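Local coordinates for ScaE cell-surface anchored scaffoldin protein (PDB 2ZF9), which probably binds dockerin modules through this type III cohesin module of the scaffoldin, and so probably attaches cellulosomal proteins to the bacterial cell surface, at residues 11-16 with 174-179; 38-43 with 186-191; 50-55 with 128-133; 74-79 with 141-146. All blocks are in the same frame, centred on the assembly; numbering follows the deposited sequence.

Contact 1: residues 11-16 with 174-179; sequences GPAAGQ and WTFTQG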
loop_
_atom_site.group_PDB
_atom_site.type_symbol
_atom_site.label_atom_id
_atom_site.label_comp_id
_atom_site.label_asym_id
_atom_site.label_seq_id
_atom_site.Cartn_x
_atom_site.Cartn_y
_atom_site.Cartn_z
ATOM N N GLY A 11 -10.198 -4.989 -7.446
ATOM C CA GLY A 11 -9.110 -4.857 -8.412
ATOM C C GLY A 11 -7.821 -5.475 -7.930
ATOM O O GLY A 11 -7.637 -5.677 -6.719
ATOM N N PRO A 12 -6.937 -5.825 -8.870
ATOM C CA PRO A 12 -5.616 -6.376 -8.556
ATOM C C PRO A 12 -4.557 -5.327 -8.245
ATOM O O PRO A 12 -4.724 -4.138 -8.556
ATOM C CB PRO A 12 -5.233 -7.101 -9.873
ATOM C CG PRO A 12 -5.817 -6.262 -10.904
ATOM C CD PRO A 12 -7.183 -5.843 -10.326
ATOM N N ALA A 13 -3.456 -5.793 -7.661
ATOM C CA ALA A 13 -2.237 -5.027 -7.555
ATOM C C ALA A 13 -1.712 -4.670 -8.949
ATOM O O ALA A 13 -2.048 -5.348 -9.944
ATOM C CB ALA A 13 -1.151 -5.856 -6.807
ATOM N N ALA A 14 -0.881 -3.626 -9.013
ATOM C CA ALA A 14 -0.156 -3.286 -10.246
ATOM C C ALA A 14 1.034 -4.250 -10.432
ATOM O O ALA A 14 1.325 -5.063 -9.551
ATOM C CB ALA A 14 0.313 -1.853 -10.205
ATOM N N GLY A 15 1.692 -4.209 -11.592
ATOM C CA GLY A 15 2.875 -5.077 -11.788
ATOM C C GLY A 15 2.495 -6.371 -12.458
ATOM O O GLY A 15 1.865 -6.353 -13.509
ATOM N N GLN A 16 2.877 -7.494 -11.853
ATOM C CA GLN A 16 2.667 -8.811 -12.429
ATOM C C GLN A 16 1.455 -9.519 -11.803
ATOM O O GLN A 16 1.111 -9.252 -10.646
ATOM C CB GLN A 16 3.937 -9.628 -12.258
ATOM C CG GLN A 16 5.129 -8.989 -13.002
ATOM C CD GLN A 16 6.437 -9.764 -12.842
ATOM O OE1 GLN A 16 6.435 -10.950 -12.514
ATOM N NE2 GLN A 16 7.566 -9.082 -13.063
ATOM N N TRP A 174 -6.732 -13.284 -2.370
ATOM C CA TRP A 174 -7.774 -12.262 -2.489
ATOM C C TRP A 174 -7.122 -10.875 -2.532
ATOM O O TRP A 174 -7.477 -10.042 -3.360
ATOM C CB TRP A 174 -8.829 -12.314 -1.340
ATOM C CG TRP A 174 -9.782 -11.153 -1.494
ATOM C CD1 TRP A 174 -9.636 -9.893 -0.987
ATOM C CD2 TRP A 174 -10.961 -11.129 -2.315
ATOM N NE1 TRP A 174 -10.686 -9.091 -1.419
ATOM C CE2 TRP A 174 -11.502 -9.827 -2.241
ATOM C CE3 TRP A 174 -11.612 -12.098 -3.100
ATOM C CZ2 TRP A 174 -12.664 -9.454 -2.935
ATOM C CZ3 TRP A 174 -12.787 -11.738 -3.792
ATOM C CH2 TRP A 174 -13.312 -10.435 -3.682
ATOM N N THR A 175 -6.207 -10.618 -1.613
ATOM C CA THR A 175 -5.663 -9.270 -1.469
ATOM C C THR A 175 -5.047 -8.765 -2.789
ATOM O O THR A 175 -5.338 -7.668 -3.242
ATOM C CB THR A 175 -4.579 -9.279 -0.408
ATOM O OG1 THR A 175 -5.191 -9.504 0.848
ATOM C CG2 THR A 175 -3.838 -7.920 -0.329
ATOM N N PHE A 176 -4.200 -9.578 -3.404
ATOM C CA PHE A 176 -3.443 -9.113 -4.548
ATOM C C PHE A 176 -4.212 -9.252 -5.858
ATOM O O PHE A 176 -3.836 -8.627 -6.861
ATOM C CB PHE A 176 -2.122 -9.871 -4.624
ATOM C CG PHE A 176 -1.129 -9.454 -3.539
ATOM C CD1 PHE A 176 -0.635 -8.167 -3.506
ATOM C CD2 PHE A 176 -0.684 -10.367 -2.592
ATOM C CE1 PHE A 176 0.308 -7.754 -2.515
ATOM C CE2 PHE A 176 0.271 -9.981 -1.589
ATOM C CZ PHE A 176 0.754 -8.669 -1.566
ATOM N N THR A 177 -5.258 -10.076 -5.886
ATOM C CA THR A 177 -6.035 -10.189 -7.149
ATOM C C THR A 177 -7.289 -9.317 -7.203
ATOM O O THR A 177 -7.757 -8.924 -8.302
ATOM C CB THR A 177 -6.499 -11.631 -7.467
ATOM O OG1 THR A 177 -7.370 -12.093 -6.418
ATOM C CG2 THR A 177 -5.314 -12.587 -7.669
ATOM N N GLN A 178 -7.860 -9.041 -6.040
ATOM C CA GLN A 178 -9.131 -8.315 -5.966
ATOM C C GLN A 178 -9.200 -7.214 -4.895
ATOM O O GLN A 178 -10.120 -6.380 -4.906
ATOM C CB GLN A 178 -10.293 -9.307 -5.716
ATOM C CG GLN A 178 -10.484 -10.398 -6.810
ATOM C CD GLN A 178 -10.776 -9.833 -8.195
ATOM O OE1 GLN A 178 -11.222 -8.701 -8.337
ATOM N NE2 GLN A 178 -10.532 -10.652 -9.233
ATOM N N GLY A 179 -8.254 -7.200 -3.962
ATOM C CA GLY A 179 -8.455 -6.354 -2.787
ATOM C C GLY A 179 -7.620 -5.092 -2.793
ATOM O O GLY A 179 -7.380 -4.512 -1.729
#
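Ala13 meets Phe176 at the rim of its ring: the methyl CB of Ala13 lies 4.1 Å from CD1 of Phe176, near the ring plane and not over a face. In Phe176 the first torsion (chi1 -72°) sets CG beside the backbone N and anti to the carbonyl carbon, and CD1 is the ring atom that meets Ala13. Pro12 works against backbone instead of side chain. Its CB comes within 3.5 Å of Thr177 O, while the CB of Thr177 points away from 11-16 and its hydroxyl bonds to Ala173 O.

Two backbone bonds hold the pieces together. Ala13 N donates to Phe176 O at 3.0 Å, and Gly11 N to Gln178 O at 2.9 Å. In both the hydrogen is well aimed, but the donor sits above the carbonyl plane, 36° out of it for Ala13 N and 51° for Gly11 N, so neither bond lies on a lone pair. Between them, Pro12 CA approaches Phe176 O at 3.3 Å in a CH...O contact. The extended chain 11-13 thus crosses the carbonyls of Phe176 and Gln178 near the C-terminal end of the helix, where carbonyls commonly lack helical partners.

The N-terminal chain is thereby laid over the C-terminal end of helix 166-178. Phe176 also meets the ring of Tyr149 and Leu69 of strand 66-73, and Ala13 also touches Ile180 at the start of strand 180-187. Onward from there, strand 14-15 runs parallel to strand 142-149.

Contact 2: residues 38-43 with 186-191; sequences KKTLTA and QVESTT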
loop_
_atom_site.group_PDB
_atom_site.type_symbol
_atom_site.label_atom_id
_atom_site.label_comp_id
_atom_site.label_asym_id
_atom_site.label_seq_id
_atom_site.Cartn_x
_atom_site.Cartn_y
_atom_site.Cartn_z
ATOM N N LYS A 38 -6.598 8.770 -1.846
ATOM C CA LYS A 38 -6.947 9.475 -3.089
ATOM C C LYS A 38 -7.033 10.941 -2.758
ATOM O O LYS A 38 -8.028 11.397 -2.183
ATOM C CB LYS A 38 -8.280 8.955 -3.637
ATOM C CG LYS A 38 -8.173 7.533 -4.130
ATOM C CD LYS A 38 -9.540 6.962 -4.412
ATOM C CE LYS A 38 -9.416 5.547 -4.932
ATOM N NZ LYS A 38 -10.723 5.009 -5.422
ATOM N N LYS A 39 -5.962 11.670 -3.079
ATOM C CA LYS A 39 -5.823 13.033 -2.615
ATOM C C LYS A 39 -6.064 14.007 -3.760
ATOM O O LYS A 39 -5.445 13.877 -4.823
ATOM C CB LYS A 39 -4.420 13.252 -2.022
ATOM C CG LYS A 39 -4.176 14.638 -1.430
ATOM C CD LYS A 39 -4.995 14.862 -0.144
ATOM C CE LYS A 39 -4.218 14.534 1.106
ATOM N NZ LYS A 39 -4.551 15.569 2.136
ATOM N N THR A 40 -6.926 15.001 -3.524
ATOM C CA THR A 40 -7.092 16.098 -4.492
ATOM C C THR A 40 -6.576 17.406 -3.906
ATOM O O THR A 40 -6.907 17.767 -2.783
ATOM C CB THR A 40 -8.550 16.245 -4.979
ATOM O OG1 THR A 40 -9.018 14.990 -5.486
ATOM C CG2 THR A 40 -8.665 17.309 -6.104
ATOM N N LEU A 41 -5.715 18.075 -4.656
ATOM C CA LEU A 41 -5.126 19.324 -4.231
ATOM C C LEU A 41 -5.693 20.467 -5.090
ATOM O O LEU A 41 -6.066 20.255 -6.229
ATOM C CB LEU A 41 -3.612 19.263 -4.388
ATOM C CG LEU A 41 -2.833 18.224 -3.574
ATOM C CD1 LEU A 41 -1.388 18.343 -3.935
ATOM C CD2 LEU A 41 -3.045 18.418 -2.044
ATOM N N THR A 42 -5.745 21.678 -4.541
ATOM C CA THR A 42 -6.066 22.852 -5.371
ATOM C C THR A 42 -4.867 23.119 -6.277
ATOM O O THR A 42 -3.734 22.795 -5.924
ATOM C CB THR A 42 -6.334 24.117 -4.530
ATOM O OG1 THR A 42 -5.117 24.568 -3.929
ATOM C CG2 THR A 42 -7.349 23.834 -3.433
ATOM N N ALA A 43 -5.122 23.687 -7.445
ATOM C CA ALA A 43 -4.039 24.119 -8.314
ATOM C C ALA A 43 -3.110 25.081 -7.565
ATOM O O ALA A 43 -1.899 25.109 -7.802
ATOM C CB ALA A 43 -4.604 24.764 -9.544
ATOM N N GLN A 186 -3.964 14.131 -7.191
ATOM C CA GLN A 186 -4.366 14.842 -8.412
ATOM C C GLN A 186 -4.612 16.308 -8.108
ATOM O O GLN A 186 -4.891 16.677 -6.954
ATOM C CB GLN A 186 -5.606 14.211 -9.038
ATOM C CG GLN A 186 -6.851 14.352 -8.191
ATOM C CD GLN A 186 -8.040 13.729 -8.887
ATOM O OE1 GLN A 186 -7.913 13.232 -10.008
ATOM N NE2 GLN A 186 -9.192 13.733 -8.224
ATOM N N VAL A 187 -4.460 17.138 -9.133
ATOM C CA VAL A 187 -4.663 18.585 -8.984
ATOM C C VAL A 187 -6.074 18.873 -9.489
ATOM O O VAL A 187 -6.426 18.497 -10.604
ATOM C CB VAL A 187 -3.636 19.384 -9.809
ATOM C CG1 VAL A 187 -3.758 20.885 -9.507
ATOM C CG2 VAL A 187 -2.213 18.897 -9.536
ATOM N N GLU A 188 -6.877 19.531 -8.660
ATOM C CA GLU A 188 -8.231 19.918 -9.061
ATOM C C GLU A 188 -8.221 20.590 -10.441
ATOM O O GLU A 188 -7.402 21.475 -10.715
ATOM C CB GLU A 188 -8.845 20.867 -8.014
ATOM C CG GLU A 188 -10.350 21.071 -8.175
ATOM C CD GLU A 188 -11.168 19.960 -7.534
ATOM O OE1 GLU A 188 -11.771 19.139 -8.271
ATOM O OE2 GLU A 188 -11.197 19.901 -6.284
ATOM N N SER A 189 -9.112 20.126 -11.308
ATOM C CA SER A 189 -9.399 20.769 -12.592
ATOM C C SER A 189 -10.059 22.127 -12.406
ATOM O O SER A 189 -10.895 22.300 -11.523
ATOM C CB SER A 189 -10.364 19.892 -13.380
ATOM O OG SER A 189 -9.680 18.784 -13.884
ATOM N N THR A 190 -9.705 23.074 -13.264
ATOM C CA THR A 190 -10.276 24.416 -13.196
ATOM C C THR A 190 -11.808 24.371 -13.327
ATOM O O THR A 190 -12.354 23.752 -14.255
ATOM C CB THR A 190 -9.667 25.353 -14.256
ATOM O OG1 THR A 190 -8.241 25.381 -14.093
ATOM C CG2 THR A 190 -10.209 26.780 -14.086
ATOM N N THR A 191 -12.481 24.992 -12.357
ATOM C CA THR A 191 -13.935 25.086 -12.369
ATOM C C THR A 191 -14.366 26.116 -13.406
ATOM O O THR A 191 -13.619 27.067 -13.713
ATOM C CB THR A 191 -14.489 25.530 -11.015
ATOM O OG1 THR A 191 -14.085 26.885 -10.772
ATOM C CG2 THR A 191 -13.979 24.619 -9.898
#
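Thr40 and Gln186 form a parallel cross-strand pair whose side chains bond directly: Gln186 NE2 donates to Thr40 OG1 at 3.0 Å, nearly straight at 170° and with the hydroxyl oxygen in the amide plane. A chi1 of 67° wedges Gln186 CG between its backbone N and carbonyl carbon, and the extended remainder then carries the amide across to Thr40.

Backbone bonds make the ladder. Gln186 N reaches Lys39 O (2.8 Å) and Leu41 N reaches Gln186 O (2.8 Å), so Gln186 bonds to both residues flanking its partner Thr40, the mark of a parallel pair. Glu188 N continues the pattern to Leu41 O (2.7 Å). All three donors are well aimed, nearly along the C=O axis.

Apolar packing is lighter, Ala43 CB lying 4.0 Å from Val187 CG1. Separately, the methyl CG2 of Thr40 makes a van der Waals contact with the carboxylate oxygen OE2 of Glu188 (3.6 Å).

With an alanine at Gln186, Thr40 OG1 would probably lose this donor and that side of the strand pair some cover.

The parallel joining of strand 33-41 to the last, 180-187, fits the jelly-roll topology of cohesins. Chemically, the link rests mainly on main-chain bonds, with one amide-hydroxyl clasp on the more polar side.

Contact 3: residues 50-55 with 128-133; sequences KVTMEL and SFVLQV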
loop_
_atom_site.group_PDB
_atom_site.type_symbol
_atom_site.label_atom_id
_atom_site.label_comp_id
_atom_site.label_asym_id
_atom_site.label_seq_id
_atom_site.Cartn_x
_atom_site.Cartn_y
_atom_site.Cartn_z
ATOM N N LYS A 50 4.024 18.827 -0.208
ATOM C CA LYS A 50 4.485 17.612 0.447
ATOM C C LYS A 50 3.239 16.975 1.043
ATOM O O LYS A 50 2.603 17.522 1.958
ATOM C CB LYS A 50 5.513 17.921 1.512
ATOM C CG LYS A 50 6.851 18.297 0.926
ATOM C CD LYS A 50 7.856 18.613 2.015
ATOM C CE LYS A 50 9.246 18.802 1.385
ATOM N NZ LYS A 50 10.272 19.204 2.406
ATOM N N VAL A 51 2.847 15.848 0.459
ATOM C CA VAL A 51 1.543 15.284 0.740
ATOM C C VAL A 51 1.703 14.024 1.605
ATOM O O VAL A 51 2.403 13.077 1.219
ATOM C CB VAL A 51 0.771 14.951 -0.591
ATOM C CG1 VAL A 51 -0.605 14.434 -0.276
ATOM C CG2 VAL A 51 0.657 16.184 -1.498
ATOM N N THR A 52 1.016 13.994 2.742
ATOM C CA THR A 52 0.938 12.779 3.556
ATOM C C THR A 52 -0.005 11.758 2.927
ATOM O O THR A 52 -1.179 12.038 2.696
ATOM C CB THR A 52 0.467 13.101 4.982
ATOM O OG1 THR A 52 1.457 13.930 5.592
ATOM C CG2 THR A 52 0.323 11.788 5.822
HETATM N N MSE A 53 0.535 10.578 2.629
HETATM C CA MSE A 53 -0.231 9.484 2.031
HETATM C C MSE A 53 -0.308 8.318 3.008
HETATM O O MSE A 53 0.605 8.132 3.819
HETATM C CB MSE A 53 0.464 9.037 0.737
HETATM C CG MSE A 53 0.623 10.172 -0.328
HETATM SE SE MSE A 53 -1.167 10.704 -1.004
HETATM C CE MSE A 53 -1.448 9.155 -2.231
ATOM N N GLU A 54 -1.397 7.548 2.936
ATOM C CA GLU A 54 -1.624 6.390 3.819
ATOM C C GLU A 54 -1.976 5.129 3.052
ATOM O O GLU A 54 -2.821 5.152 2.152
ATOM C CB GLU A 54 -2.761 6.681 4.815
ATOM C CG GLU A 54 -2.414 7.814 5.794
ATOM C CD GLU A 54 -3.602 8.313 6.587
ATOM O OE1 GLU A 54 -4.772 8.246 6.114
ATOM O OE2 GLU A 54 -3.343 8.767 7.717
ATOM N N LEU A 55 -1.326 4.028 3.424
ATOM C CA LEU A 55 -1.773 2.708 3.034
ATOM C C LEU A 55 -2.584 2.144 4.187
ATOM O O LEU A 55 -2.075 1.990 5.304
ATOM C CB LEU A 55 -0.589 1.787 2.692
ATOM C CG LEU A 55 -0.843 0.286 2.423
ATOM C CD1 LEU A 55 -1.676 0.077 1.185
ATOM C CD2 LEU A 55 0.512 -0.434 2.224
ATOM N N SER A 128 2.200 5.352 6.894
ATOM C CA SER A 128 2.050 6.699 6.429
ATOM C C SER A 128 3.393 7.153 5.806
ATOM O O SER A 128 4.459 6.765 6.267
ATOM C CB SER A 128 1.646 7.554 7.652
ATOM O OG SER A 128 1.785 8.898 7.363
ATOM N N PHE A 129 3.349 7.995 4.783
ATOM C CA PHE A 129 4.564 8.419 4.071
ATOM C C PHE A 129 4.263 9.712 3.314
ATOM O O PHE A 129 3.099 10.093 3.160
ATOM C CB PHE A 129 5.091 7.315 3.099
ATOM C CG PHE A 129 4.045 6.812 2.097
ATOM C CD1 PHE A 129 3.040 5.932 2.504
ATOM C CD2 PHE A 129 4.069 7.245 0.752
ATOM C CE1 PHE A 129 2.096 5.446 1.583
ATOM C CE2 PHE A 129 3.122 6.764 -0.173
ATOM C CZ PHE A 129 2.131 5.875 0.256
ATOM N N VAL A 130 5.310 10.397 2.875
ATOM C CA VAL A 130 5.139 11.726 2.275
ATOM C C VAL A 130 5.696 11.715 0.850
ATOM O O VAL A 130 6.856 11.334 0.647
ATOM C CB VAL A 130 5.889 12.824 3.116
ATOM C CG1 VAL A 130 5.849 14.203 2.443
ATOM C CG2 VAL A 130 5.278 12.926 4.525
ATOM N N LEU A 131 4.879 12.176 -0.111
ATOM C CA LEU A 131 5.298 12.322 -1.491
ATOM C C LEU A 131 5.207 13.786 -1.847
ATOM O O LEU A 131 4.244 14.462 -1.488
ATOM C CB LEU A 131 4.406 11.491 -2.448
ATOM C CG LEU A 131 4.549 9.973 -2.291
ATOM C CD1 LEU A 131 3.569 9.236 -3.192
ATOM C CD2 LEU A 131 5.977 9.543 -2.602
ATOM N N GLN A 132 6.221 14.277 -2.544
ATOM C CA GLN A 132 6.203 15.663 -2.969
ATOM C C GLN A 132 5.857 15.818 -4.471
ATOM O O GLN A 132 6.408 15.150 -5.342
ATOM C CB GLN A 132 7.516 16.367 -2.592
ATOM C CG GLN A 132 7.533 17.875 -2.979
ATOM C CD GLN A 132 8.821 18.568 -2.557
ATOM O OE1 GLN A 132 9.898 17.983 -2.636
ATOM N NE2 GLN A 132 8.710 19.831 -2.110
ATOM N N VAL A 133 4.905 16.690 -4.729
ATOM C CA VAL A 133 4.385 16.984 -6.071
ATOM C C VAL A 133 5.377 17.904 -6.798
ATOM O O VAL A 133 6.011 18.747 -6.164
ATOM C CB VAL A 133 3.017 17.663 -5.895
ATOM C CG1 VAL A 133 2.436 18.148 -7.217
ATOM C CG2 VAL A 133 2.049 16.703 -5.194
HETATM O O HOH W 1 -1.055 9.312 8.836
#
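The Phe129 ring carries Met53 CB over one face, 3.8 Å from the centroid and 21° off the normal, a CH-pi contact across an antiparallel strand pair of the cohesin beta-sandwich. At the ring edge, near its plane, is Leu55 N, 4.1 Å from Phe129 CE1. Phe110 meets the same ring edge-to-face. Phe129 adopts the less roomy first torsion (chi1 54°), CG lying between backbone N and carbonyl carbon, which swings the ring toward strand 50-55.

A second flat group is the Gln132 amide. Lys50, extended beyond CG, crosses it obliquely with its methylene chain, CE lying 3.7 Å from Gln132 NE2; that nitrogen is held by Asn48 O.

Regular pairing supports these contacts. Val51 with Leu131 and Met53 with Phe129 are hydrogen-bonded pairs, each joined by two bonds, the most direct being Met53 N to Phe129 O (2.7 Å, 177°). Val51, Met53, Phe129 and Leu131 share the inward face, where Ile185 and Val145 pack; the selenium-bearing end of Met53, a selenomethionine, bends away from strand 128-132.

Lys50, Thr52, Glu54, Ser128, Val130 and Gln132 share the other face. There a water donates to Glu54 OE2 at 2.6 Å and makes a weak, longer bond of 3.2 Å with Ser128 OG.

Contact 4: residues 74-79 with 141-146; sequences DPKLKL and DKYDVQ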
loop_
_atom_site.group_PDB
_atom_site.type_symbol
_atom_site.label_atom_id
_atom_site.label_comp_id
_atom_site.label_asym_id
_atom_site.label_seq_id
_atom_site.Cartn_x
_atom_site.Cartn_y
_atom_site.Cartn_z
ATOM N N ASP A 74 4.177 7.436 -9.387
ATOM C CA ASP A 74 4.569 8.222 -10.568
ATOM C C ASP A 74 5.990 8.757 -10.349
ATOM O O ASP A 74 6.235 9.439 -9.357
ATOM C CB ASP A 74 3.583 9.404 -10.684
ATOM C CG ASP A 74 3.655 10.086 -12.034
ATOM O OD1 ASP A 74 2.624 10.094 -12.749
ATOM O OD2 ASP A 74 4.751 10.560 -12.369
ATOM N N PRO A 75 6.937 8.462 -11.275
ATOM C CA PRO A 75 8.335 8.886 -11.134
ATOM C C PRO A 75 8.510 10.420 -11.021
ATOM O O PRO A 75 9.540 10.886 -10.598
ATOM C CB PRO A 75 8.997 8.372 -12.425
ATOM C CG PRO A 75 8.088 7.362 -12.959
ATOM C CD PRO A 75 6.711 7.755 -12.551
ATOM N N LYS A 76 7.492 11.195 -11.360
ATOM C CA LYS A 76 7.574 12.644 -11.156
ATOM C C LYS A 76 7.426 13.051 -9.695
ATOM O O LYS A 76 7.731 14.202 -9.332
ATOM C CB LYS A 76 6.477 13.357 -11.958
ATOM C CG LYS A 76 6.807 13.449 -13.424
ATOM C CD LYS A 76 5.609 13.907 -14.226
ATOM C CE LYS A 76 6.013 13.972 -15.677
ATOM N NZ LYS A 76 4.882 14.389 -16.535
ATOM N N LEU A 77 6.889 12.149 -8.874
ATOM C CA LEU A 77 6.747 12.424 -7.422
ATOM C C LEU A 77 8.036 12.050 -6.741
ATOM O O LEU A 77 8.775 11.224 -7.254
ATOM C CB LEU A 77 5.604 11.607 -6.809
ATOM C CG LEU A 77 4.162 11.803 -7.300
ATOM C CD1 LEU A 77 3.218 10.828 -6.559
ATOM C CD2 LEU A 77 3.701 13.245 -7.072
ATOM N N LYS A 78 8.315 12.653 -5.593
ATOM C CA LYS A 78 9.517 12.327 -4.830
ATOM C C LYS A 78 9.136 11.901 -3.417
ATOM O O LYS A 78 8.369 12.609 -2.760
ATOM C CB LYS A 78 10.404 13.566 -4.753
ATOM C CG LYS A 78 11.794 13.339 -4.185
ATOM C CD LYS A 78 12.506 14.723 -4.031
ATOM C CE LYS A 78 13.800 14.640 -3.208
ATOM N NZ LYS A 78 14.110 15.965 -2.603
ATOM N N LEU A 79 9.677 10.777 -2.965
ATOM C CA LEU A 79 9.485 10.289 -1.583
ATOM C C LEU A 79 10.344 11.103 -0.630
ATOM O O LEU A 79 11.567 11.162 -0.778
ATOM C CB LEU A 79 9.848 8.810 -1.466
ATOM C CG LEU A 79 9.642 8.107 -0.105
ATOM C CD1 LEU A 79 8.148 7.995 0.288
ATOM C CD2 LEU A 79 10.248 6.729 -0.181
ATOM N N ASP A 141 -3.669 17.446 -13.474
ATOM C CA ASP A 141 -2.554 16.464 -13.415
ATOM C C ASP A 141 -2.907 15.389 -12.382
ATOM O O ASP A 141 -3.512 15.721 -11.371
ATOM C CB ASP A 141 -1.219 17.134 -13.039
ATOM C CG ASP A 141 -0.546 17.832 -14.230
ATOM O OD1 ASP A 141 -0.918 17.560 -15.389
ATOM O OD2 ASP A 141 0.345 18.665 -14.002
ATOM N N LYS A 142 -2.564 14.125 -12.654
ATOM C CA LYS A 142 -2.847 13.016 -11.732
ATOM C C LYS A 142 -1.612 12.141 -11.659
ATOM O O LYS A 142 -1.086 11.767 -12.678
ATOM C CB LYS A 142 -4.014 12.174 -12.244
ATOM C CG LYS A 142 -4.484 11.054 -11.308
ATOM C CD LYS A 142 -5.751 10.402 -11.895
ATOM C CE LYS A 142 -6.237 9.254 -11.067
ATOM N NZ LYS A 142 -7.582 8.826 -11.560
ATOM N N TYR A 143 -1.164 11.847 -10.450
ATOM C CA TYR A 143 0.042 11.047 -10.199
ATOM C C TYR A 143 -0.387 9.819 -9.400
ATOM O O TYR A 143 -0.808 9.969 -8.250
ATOM C CB TYR A 143 1.012 11.871 -9.352
ATOM C CG TYR A 143 1.310 13.241 -9.915
ATOM C CD1 TYR A 143 2.306 13.412 -10.898
ATOM C CD2 TYR A 143 0.615 14.367 -9.470
ATOM C CE1 TYR A 143 2.599 14.691 -11.417
ATOM C CE2 TYR A 143 0.895 15.643 -9.976
ATOM C CZ TYR A 143 1.871 15.791 -10.962
ATOM O OH TYR A 143 2.150 17.030 -11.470
ATOM N N ASP A 144 -0.313 8.626 -10.014
ATOM C CA ASP A 144 -0.783 7.367 -9.399
ATOM C C ASP A 144 0.168 6.905 -8.276
ATOM O O ASP A 144 1.394 7.086 -8.360
ATOM C CB ASP A 144 -0.875 6.236 -10.455
ATOM C CG ASP A 144 -1.979 6.448 -11.449
ATOM O OD1 ASP A 144 -3.021 7.011 -11.071
ATOM O OD2 ASP A 144 -1.805 6.029 -12.601
ATOM N N VAL A 145 -0.416 6.307 -7.236
ATOM C CA VAL A 145 0.367 5.733 -6.122
ATOM C C VAL A 145 -0.278 4.375 -5.839
ATOM O O VAL A 145 -1.472 4.299 -5.510
ATOM C CB VAL A 145 0.272 6.672 -4.869
ATOM C CG1 VAL A 145 1.095 6.116 -3.685
ATOM C CG2 VAL A 145 0.724 8.097 -5.227
ATOM N N GLN A 146 0.533 3.321 -5.937
ATOM C CA GLN A 146 0.042 1.980 -6.155
ATOM C C GLN A 146 0.747 0.931 -5.293
ATOM O O GLN A 146 1.964 0.981 -5.085
ATOM C CB GLN A 146 0.251 1.592 -7.624
ATOM C CG GLN A 146 -0.497 2.469 -8.607
ATOM C CD GLN A 146 -0.224 2.061 -10.057
ATOM O OE1 GLN A 146 0.889 1.654 -10.412
ATOM N NE2 GLN A 146 -1.233 2.177 -10.884
HETATM O O HOH W 2 0.688 8.414 -12.634
#
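Tyr143 is met on a face by Leu77 and at an edge by Asp74. Leu77 CD2 stands over the ring, 4.2 Å from its centroid and 28° off the normal, in a CH-pi contact, while Leu77 CD1 reaches back to Val145 CG2 at 3.9 Å. Asp74 CG lies in the ring plane, 3.8 Å from Tyr143 CD1, with the carboxylate turned 76° against the ring. Lys76 CB adds an oblique contact near CE1 of the same tyrosine.

The carboxylate is placed by bonds at both oxygens. CG of Asp74 is anti to its backbone N (chi1 -166°), which brings OD2 to the backbone N of Lys76, two residues on. There it accepts Lys76 N at 3.0 Å through its anti lone pair, forming an Asx turn. OD1 takes a hydrogen from a water at 2.6 Å, and that water in turn accepts Asp144 N at 2.8 Å, bridging to strand 142-146. Directly between the backbones, Asp74 N donates to Asp144 O at 3.0 Å. A leucine replacing Asp74 would probably leave Lys76 N and the bridging water without their carboxylate partner, and the turn less firmly set against Tyr143.

Farther out, Leu77 N closes a type I beta turn on Asp74 O. Leu131 and Ile185 back Leu77, and Val133, Pro134 and Ala137 also touch Tyr143. The Asx turn and beta turn let the chain leave strand 66-73, a neighbour of 142-149, and enter strand 78-79 beside 124-132. Such a crossing from one sheet to the other fits the jelly-roll beta-sandwich of cohesins.

How the contacts relate
From the N terminus, contact 1 opens first and returns at residues 174-179, enclosing both segments of contacts 3 and 4. Contact 2 begins inside that loop but closes beyond it at 186-191, so contacts 1 and 2 cross, while contacts 3 and 4 are nested within both. Contacts 3 and 4 cross each other, because 74-79 lies inside the loop closed by 50-55 with 128-133 and 141-146 lies outside. They touch through Leu131 and Val145. Leu41 packs on Val51 between contacts 2 and 3, and Ala14 touches Gln146 between contacts 1 and 4. Together they tie the terminal segments and the helix end to the sandwich strands.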